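Side-chain contacts in DUF917 domain-containing protein (Chromobacterium violaceum, PDB 2O3I), which is of unknown function but belongs to the DUF917 family and has the two S-Me-THD-like domains of that family: residues C18-G23 and R253-K258; A314-A319 and Q371-E376; L358-P363 and G384-V389. The protein carries 2 engineered substitutions. All blocks are in the same frame, centred on the assembly; numbering follows the deposited sequence.

Contact 1. Residues C18-G23 and R253-K258; sequences CFFGSG and RELDIK
Phe20, just past helix 10-19, meets two methyl groups. One methyl is from Leu255, at the C-terminal end of helix 244-255, and the other from Ile257 in the loop beyond. CZ, the far corner of the Phe20 ring, lies 3.8 Å from CD1 of Leu255. That methyl sits at the ring edge, near the ring plane. The neighbouring corner of Phe20, CE1, lies 3.9 Å from CD1 of Ile257. This second methyl comes in obliquely. Phe20 and Ile257 reach toward each other from opposite directions, so each touches the other with its outer end. The backbones stay well apart, with Phe20 CA 11.4 Å from Ile257 CA.

CG of Phe20 lies beside the backbone N, anti to the carbonyl carbon (chi1 -72°). Ile257 is extended: CD1 continues the chain away from CA (chi2 175°), which carries this methyl forward to the ring. No hydrogen bond crosses between the segments. The contact is apolar and small, burying 94 Å² in all. Phe20 is buried, Leu255 and Ile257 partly exposed.

Other groups complete the setting. Arg228 of helix 225-237 makes a cation-pi contact with Phe20, and Leu232 of the same helix touches the Phe20 side chain. Leu358 of strand 352-358 touches both Phe20 and Ile257.

At the end of helix 10-19, Gly21 N bonds to Cys18 O at 3.0 Å, and a type I beta turn from Phe19 to Ser22 overlaps this bond. Ser22 and Asp256 both have positive phi, as is common where a chain leaves a helix. Both segments run from the C-terminal end of a helix into a loop. The contact is apolar packing between these two helix exits, one in each S-Me-THD-like family region.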
loop_
_atom_site.group_PDB
_atom_site.type_symbol
_atom_site.label_atom_id
_atom_site.label_comp_id
_atom_site.label_asym_id
_atom_site.label_seq_id
_atom_site.Cartn_x
_atom_site.Cartn_y
_atom_site.Cartn_z
ATOM N N CYS A 18 22.772 18.587 8.326
ATOM C CA CYS A 18 22.092 18.252 9.573
ATOM C C CYS A 18 21.586 19.546 10.214
ATOM O O CYS A 18 20.437 19.620 10.656
ATOM C CB CYS A 18 23.053 17.528 10.526
ATOM S SG CYS A 18 22.355 17.113 12.173
ATOM N N PHE A 19 22.440 20.565 10.258
ATOM C CA PHE A 19 22.040 21.838 10.834
ATOM C C PHE A 19 20.911 22.472 10.012
ATOM O O PHE A 19 20.006 23.087 10.569
ATOM C CB PHE A 19 23.233 22.800 10.917
ATOM C CG PHE A 19 22.909 24.103 11.597
ATOM C CD1 PHE A 19 22.739 24.157 12.977
ATOM C CD2 PHE A 19 22.711 25.264 10.849
ATOM C CE1 PHE A 19 22.370 25.349 13.603
ATOM C CE2 PHE A 19 22.342 26.456 11.466
ATOM C CZ PHE A 19 22.168 26.499 12.844
ATOM N N PHE A 20 20.954 22.325 8.689
ATOM C CA PHE A 20 19.904 22.892 7.842
ATOM C C PHE A 20 18.683 21.965 7.783
ATOM O O PHE A 20 17.706 22.258 7.089
ATOM C CB PHE A 20 20.423 23.150 6.411
ATOM C CG PHE A 20 21.387 24.312 6.308
ATOM C CD1 PHE A 20 20.994 25.594 6.678
ATOM C CD2 PHE A 20 22.693 24.118 5.855
ATOM C CE1 PHE A 20 21.886 26.671 6.607
ATOM C CE2 PHE A 20 23.592 25.186 5.780
ATOM C CZ PHE A 20 23.183 26.467 6.160
ATOM N N GLY A 21 18.736 20.859 8.519
ATOM C CA GLY A 21 17.630 19.920 8.515
ATOM C C GLY A 21 16.505 20.230 9.494
ATOM O O GLY A 21 15.508 19.504 9.547
ATOM N N SER A 22 16.658 21.307 10.260
ATOM C CA SER A 22 15.659 21.718 11.248
ATOM C C SER A 22 15.275 20.560 12.183
ATOM O O SER A 22 14.094 20.328 12.450
ATOM C CB SER A 22 14.409 22.261 10.544
ATOM O OG SER A 22 13.485 22.808 11.475
ATOM N N GLY A 23 16.282 19.829 12.657
ATOM C CA GLY A 23 16.043 18.721 13.565
ATOM C C GLY A 23 15.776 17.370 12.923
ATOM O O GLY A 23 15.956 16.334 13.566
ATOM N N ARG A 253 27.575 36.432 7.741
ATOM C CA ARG A 253 28.712 36.850 6.921
ATOM C C ARG A 253 29.105 35.909 5.778
ATOM O O ARG A 253 29.467 36.367 4.699
ATOM C CB ARG A 253 29.932 37.074 7.821
ATOM C CG ARG A 253 29.693 38.073 8.943
ATOM C CD ARG A 253 30.873 38.125 9.907
ATOM N NE ARG A 253 30.596 38.984 11.056
ATOM C CZ ARG A 253 31.337 39.023 12.161
ATOM N NH1 ARG A 253 32.410 38.250 12.275
ATOM N NH2 ARG A 253 30.995 39.828 13.160
ATOM N N GLU A 254 29.036 34.602 6.011
ATOM C CA GLU A 254 29.423 33.638 4.989
ATOM C C GLU A 254 28.310 33.052 4.121
ATOM O O GLU A 254 28.560 32.674 2.980
ATOM C CB GLU A 254 30.209 32.494 5.630
ATOM C CG GLU A 254 31.547 32.916 6.198
ATOM C CD GLU A 254 32.536 33.319 5.122
ATOM O OE1 GLU A 254 33.639 33.785 5.478
ATOM O OE2 GLU A 254 32.219 33.166 3.924
ATOM N N LEU A 255 27.092 32.960 4.645
ATOM C CA LEU A 255 25.991 32.405 3.864
ATOM C C LEU A 255 24.836 33.392 3.690
ATOM O O LEU A 255 23.810 33.064 3.099
ATOM C CB LEU A 255 25.488 31.107 4.510
ATOM C CG LEU A 255 26.539 29.997 4.621
ATOM C CD1 LEU A 255 26.013 28.871 5.496
ATOM C CD2 LEU A 255 26.909 29.490 3.240
ATOM N N ASP A 256 25.010 34.606 4.204
ATOM C CA ASP A 256 23.988 35.637 4.088
ATOM C C ASP A 256 22.640 35.148 4.629
ATOM O O ASP A 256 21.600 35.289 3.981
ATOM C CB ASP A 256 23.869 36.061 2.616
ATOM C CG ASP A 256 22.988 37.281 2.421
ATOM O OD1 ASP A 256 23.163 38.271 3.163
ATOM O OD2 ASP A 256 22.126 37.256 1.515
ATOM N N ILE A 257 22.675 34.562 5.821
ATOM C CA ILE A 257 21.476 34.056 6.482
ATOM C C ILE A 257 21.375 34.709 7.852
ATOM O O ILE A 257 22.286 34.602 8.673
ATOM C CB ILE A 257 21.526 32.515 6.660
ATOM C CG1 ILE A 257 21.414 31.830 5.296
ATOM C CG2 ILE A 257 20.394 32.048 7.568
ATOM C CD1 ILE A 257 21.581 30.316 5.339
ATOM N N LYS A 258 20.264 35.391 8.096
ATOM C CA LYS A 258 20.061 36.062 9.372
ATOM C C LYS A 258 19.257 35.196 10.330
ATOM O O LYS A 258 18.037 35.307 10.415
ATOM C CB LYS A 258 19.358 37.404 9.155
ATOM C CG LYS A 258 20.161 38.386 8.317
ATOM C CD LYS A 258 19.530 39.770 8.347
ATOM C CE LYS A 258 20.345 40.783 7.553
ATOM N NZ LYS A 258 19.779 42.161 7.678
#

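Contact 2. Residues A314-A319 and Q371-E376; sequences ATAPDA and QSFADE
Phe373 reaches from helix 367-379 to the turn at Ala316 and Pro317. Its CB starts toward that turn, and CG lies 4.2 Å from Pro317 N. Beyond CG the ring has two long edges. On the CD2-CE2 edge, CD2 of Phe373 is 3.5 Å from Ala316 CB, a methyl that approaches obliquely. CE2 of Phe373 meets the same methyl and also Pro317 CA, at 3.7 Å. Ala316 CB meets this edge alone. On the CD1-CE1 edge, CE1 of Phe373 lies 4.0 Å from Pro317 CB. CZ, the tip, lies near both CA and CB of Pro317.

Pro317 CB in fact lies over the whole ring, above its centre. It stands only 7° off the ring normal, a CH-pi contact. The peptide bond before Pro317 is cis, which bends the chain sharply at the place where the ring packs. Arg136 bonds to Pro317 O, and Leu370 of the same helix also touches Pro317.

All three touching residues are buried, and no hydrogen bond links the two segments. The chemistry implies a hold by dispersion and CH-pi attraction, with the ring face laid against CA and CB of the proline.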
loop_
_atom_site.group_PDB
_atom_site.type_symbol
_atom_site.label_atom_id
_atom_site.label_comp_id
_atom_site.label_asym_id
_atom_site.label_seq_id
_atom_site.Cartn_x
_atom_site.Cartn_y
_atom_site.Cartn_z
ATOM N N ALA A 314 9.082 30.267 17.772
ATOM C CA ALA A 314 9.247 30.086 16.337
ATOM C C ALA A 314 8.352 28.962 15.854
ATOM O O ALA A 314 7.916 28.116 16.632
ATOM C CB ALA A 314 10.706 29.777 15.995
ATOM N N THR A 315 8.095 28.951 14.555
ATOM C CA THR A 315 7.235 27.947 13.964
ATOM C C THR A 315 7.676 27.692 12.534
ATOM O O THR A 315 8.214 28.584 11.880
ATOM C CB THR A 315 5.775 28.449 13.967
ATOM O OG1 THR A 315 5.312 28.539 15.319
ATOM C CG2 THR A 315 4.877 27.528 13.191
ATOM N N ALA A 316 7.467 26.466 12.065
ATOM C CA ALA A 316 7.803 26.113 10.694
ATOM C C ALA A 316 6.887 26.994 9.853
ATOM O O ALA A 316 5.831 27.410 10.327
ATOM C CB ALA A 316 7.503 24.640 10.440
ATOM N N PRO A 317 7.246 27.260 8.589
ATOM C CA PRO A 317 8.420 26.828 7.823
ATOM C C PRO A 317 9.799 27.211 8.349
ATOM O O PRO A 317 10.797 26.648 7.916
ATOM C CB PRO A 317 8.151 27.407 6.436
ATOM C CG PRO A 317 7.426 28.682 6.749
ATOM C CD PRO A 317 6.441 28.217 7.805
ATOM N N ASP A 318 9.873 28.165 9.267
ATOM C CA ASP A 318 11.175 28.542 9.804
ATOM C C ASP A 318 11.841 27.319 10.423
ATOM O O ASP A 318 11.201 26.542 11.137
ATOM C CB ASP A 318 11.055 29.640 10.869
ATOM C CG ASP A 318 10.645 30.982 10.292
ATOM O OD1 ASP A 318 10.827 31.202 9.075
ATOM O OD2 ASP A 318 10.158 31.829 11.069
ATOM N N ALA A 319 13.128 27.151 10.145
ATOM C CA ALA A 319 13.869 26.028 10.691
ATOM C C ALA A 319 14.222 26.302 12.149
ATOM O O ALA A 319 14.415 27.449 12.553
ATOM C CB ALA A 319 15.139 25.793 9.885
ATOM N N GLN A 371 0.294 26.791 3.442
ATOM C CA GLN A 371 -0.954 26.201 3.912
ATOM C C GLN A 371 -0.656 24.784 4.390
ATOM O O GLN A 371 -1.124 24.353 5.444
ATOM C CB GLN A 371 -1.993 26.180 2.786
ATOM N N SER A 372 0.138 24.069 3.608
ATOM C CA SER A 372 0.521 22.710 3.946
ATOM C C SER A 372 1.171 22.697 5.342
ATOM O O SER A 372 0.881 21.819 6.161
ATOM C CB SER A 372 1.486 22.180 2.878
ATOM O OG SER A 372 1.761 20.800 3.047
ATOM N N PHE A 373 2.036 23.678 5.610
ATOM C CA PHE A 373 2.702 23.782 6.910
ATOM C C PHE A 373 1.693 24.099 8.015
ATOM O O PHE A 373 1.772 23.550 9.105
ATOM C CB PHE A 373 3.783 24.874 6.893
ATOM C CG PHE A 373 5.140 24.389 6.442
ATOM C CD1 PHE A 373 5.536 24.500 5.112
ATOM C CD2 PHE A 373 6.030 23.833 7.360
ATOM C CE1 PHE A 373 6.801 24.066 4.706
ATOM C CE2 PHE A 373 7.301 23.392 6.964
ATOM C CZ PHE A 373 7.685 23.509 5.639
ATOM N N ALA A 374 0.752 24.996 7.731
ATOM C CA ALA A 374 -0.261 25.371 8.714
ATOM C C ALA A 374 -1.064 24.142 9.127
ATOM O O ALA A 374 -1.379 23.962 10.300
ATOM C CB ALA A 374 -1.193 26.446 8.140
ATOM N N ASP A 375 -1.392 23.298 8.157
ATOM C CA ASP A 375 -2.144 22.081 8.430
ATOM C C ASP A 375 -1.362 21.161 9.367
ATOM O O ASP A 375 -1.902 20.658 10.349
ATOM C CB ASP A 375 -2.442 21.337 7.124
ATOM C CG ASP A 375 -3.436 22.070 6.244
ATOM O OD1 ASP A 375 -3.628 21.651 5.083
ATOM O OD2 ASP A 375 -4.032 23.062 6.709
ATOM N N GLU A 376 -0.090 20.938 9.055
ATOM C CA GLU A 376 0.740 20.060 9.870
ATOM C C GLU A 376 0.822 20.590 11.297
ATOM O O GLU A 376 0.646 19.842 12.261
ATOM C CB GLU A 376 2.143 19.948 9.269
ATOM C CG GLU A 376 3.089 19.032 10.042
ATOM C CD GLU A 376 2.808 17.554 9.819
ATOM O OE1 GLU A 376 3.440 16.720 10.504
ATOM O OE2 GLU A 376 1.962 17.225 8.957
#

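Contact 3. Residues L358-P363 and G384-V389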
loop_
_atom_site.group_PDB
_atom_site.type_symbol
_atom_site.label_atom_id
_atom_site.label_comp_id
_atom_site.label_asym_id
_atom_site.label_seq_id
_atom_site.Cartn_x
_atom_site.Cartn_y
_atom_site.Cartn_z
ATOM N N LEU A 358 15.963 29.676 11.752
ATOM C CA LEU A 358 16.426 30.165 10.469
ATOM C C LEU A 358 15.192 30.554 9.665
ATOM O O LEU A 358 14.224 29.789 9.561
ATOM C CB LEU A 358 17.216 29.082 9.728
ATOM C CG LEU A 358 18.441 28.474 10.424
ATOM C CD1 LEU A 358 19.007 27.339 9.560
ATOM C CD2 LEU A 358 19.495 29.553 10.675
ATOM N N PRO A 359 15.189 31.765 9.106
ATOM C CA PRO A 359 14.020 32.163 8.324
ATOM C C PRO A 359 13.810 31.228 7.135
ATOM O O PRO A 359 14.757 30.881 6.423
ATOM C CB PRO A 359 14.347 33.603 7.919
ATOM C CG PRO A 359 15.858 33.660 7.990
ATOM C CD PRO A 359 16.155 32.869 9.226
ATOM N N ALA A 360 12.571 30.794 6.941
ATOM C CA ALA A 360 12.271 29.893 5.842
ATOM C C ALA A 360 12.619 30.548 4.513
ATOM O O ALA A 360 12.563 31.768 4.390
ATOM C CB ALA A 360 10.803 29.516 5.868
ATOM N N ALA A 361 13.000 29.745 3.525
ATOM C CA ALA A 361 13.324 30.299 2.217
ATOM C C ALA A 361 12.006 30.791 1.653
ATOM O O ALA A 361 10.944 30.222 1.940
ATOM C CB ALA A 361 13.929 29.238 1.306
ATOM N N ALA A 362 12.090 31.847 0.854
ATOM C CA ALA A 362 10.932 32.484 0.239
ATOM C C ALA A 362 9.847 31.566 -0.334
ATOM O O ALA A 362 8.664 31.749 -0.050
ATOM C CB ALA A 362 11.410 33.455 -0.839
ATOM N N PRO A 363 10.228 30.563 -1.143
ATOM C CA PRO A 363 9.203 29.673 -1.714
ATOM C C PRO A 363 8.312 28.951 -0.695
ATOM O O PRO A 363 7.227 28.472 -1.040
ATOM C CB PRO A 363 10.022 28.692 -2.555
ATOM C CG PRO A 363 11.244 29.502 -2.932
ATOM C CD PRO A 363 11.572 30.211 -1.638
ATOM N N GLY A 384 -2.385 29.285 15.041
ATOM C CA GLY A 384 -2.181 30.709 14.836
ATOM C C GLY A 384 -1.605 30.984 13.454
ATOM O O GLY A 384 -1.538 30.084 12.626
ATOM N N PRO A 385 -1.175 32.217 13.169
ATOM C CA PRO A 385 -0.624 32.481 11.841
ATOM C C PRO A 385 0.874 32.223 11.805
ATOM O O PRO A 385 1.492 31.993 12.838
ATOM C CB PRO A 385 -0.951 33.951 11.637
ATOM C CG PRO A 385 -0.687 34.507 13.014
ATOM C CD PRO A 385 -1.346 33.473 13.926
ATOM N N TYR A 386 1.453 32.253 10.610
ATOM C CA TYR A 386 2.888 32.063 10.467
ATOM C C TYR A 386 3.504 33.403 10.853
ATOM O O TYR A 386 3.084 34.443 10.349
ATOM C CB TYR A 386 3.236 31.719 9.013
ATOM C CG TYR A 386 4.709 31.842 8.647
ATOM C CD1 TYR A 386 5.092 32.401 7.424
ATOM C CD2 TYR A 386 5.715 31.378 9.500
ATOM C CE1 TYR A 386 6.442 32.496 7.054
ATOM C CE2 TYR A 386 7.066 31.467 9.138
ATOM C CZ TYR A 386 7.416 32.028 7.912
ATOM O OH TYR A 386 8.735 32.117 7.543
ATOM N N ALA A 387 4.479 33.378 11.756
ATOM C CA ALA A 387 5.143 34.600 12.199
ATOM C C ALA A 387 6.641 34.535 11.909
ATOM O O ALA A 387 7.428 34.101 12.747
ATOM C CB ALA A 387 4.910 34.805 13.686
ATOM N N PRO A 388 7.054 34.983 10.715
ATOM C CA PRO A 388 8.466 34.967 10.320
ATOM C C PRO A 388 9.406 35.560 11.364
ATOM O O PRO A 388 9.226 36.697 11.808
ATOM C CB PRO A 388 8.479 35.786 9.033
ATOM C CG PRO A 388 7.112 35.573 8.471
ATOM C CD PRO A 388 6.237 35.671 9.701
ATOM N N VAL A 389 10.413 34.788 11.750
ATOM C CA VAL A 389 11.385 35.268 12.716
ATOM C C VAL A 389 12.134 36.451 12.102
ATOM O O VAL A 389 12.667 37.301 12.820
ATOM C CB VAL A 389 12.382 34.158 13.108
ATOM C CG1 VAL A 389 11.678 33.121 13.975
ATOM C CG2 VAL A 389 12.957 33.503 11.856
#
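Val389 has the largest share of surface buried by this contact, followed by Tyr386 and Pro359. Its CG2 methyl does the touching. CG2 of Val389 lies 3.9 Å from Pro359 CA and 4.2 Å from Pro359 CB, with Pro359 N also close. The same Val389 CG2 is 4.3 Å from the carbonyl carbon C of Leu358. The methyl thus rests against the backbone where strand 352-358 has just ended. The side chains of Val389 and Pro359 cross at about a right angle. CG2 falls between the backbone N and the carbonyl carbon of its own residue, while CG1 lies anti to the carbonyl carbon (chi1 -72°).

Tyr386 reaches the other segment with its far end. OH of Tyr386 lies 3.7 Å from Ala360 CB, a packing contact with a methyl. Its CG is anti to the backbone N (chi1 165°), and the ring extends toward the 358-363 loop. Pro388 CG lies above one face of the Tyr386 ring, offset toward the rim, so the tyrosine also packs within its own segment.

The polar end of Tyr386 is held by Asp318, whose OD1 bonds to OH. The same OD1 takes Ala360 N, and OD2 takes Val389 N. One carboxylate thus fastens both segments, although they share no hydrogen bond with each other. These bonds would probably stabilise its negative charge.

The contact lies at the surface, and its touching residues are mostly partly exposed. One segment leads from strand 352-358 to helix 367-379. The other is the C-terminal tail beyond that helix. The chain runs out along the helix and returns, so that the tail packs against the end of the strand. Pro317, in the turn before strand 319-324, touches both Ala360 and Tyr386.

Contact 2 is fully buried, contact 1 partly buried, and contact 3 lies at the surface. All three lack hydrogen bonds between their own segments. Contact 1 uses a ring edge and methyls, contact 2 a ring face and a proline, and contact 3 a valine methyl against a proline, and a tyrosine hydroxyl end against an alanine methyl. Contacts 2 and 3 both involve the chain around helix 367-379. Their centres are about 8 Å apart, and polar bonds from the turn of contact 2 tie it to both loops of contact 3. Contacts 1 and 3 meet by packing, mostly apolar, around Leu358 and Pro359. Ser22 of contact 1 packs on Ala319 of contact 2. Contact 1 alone joins the two family regions.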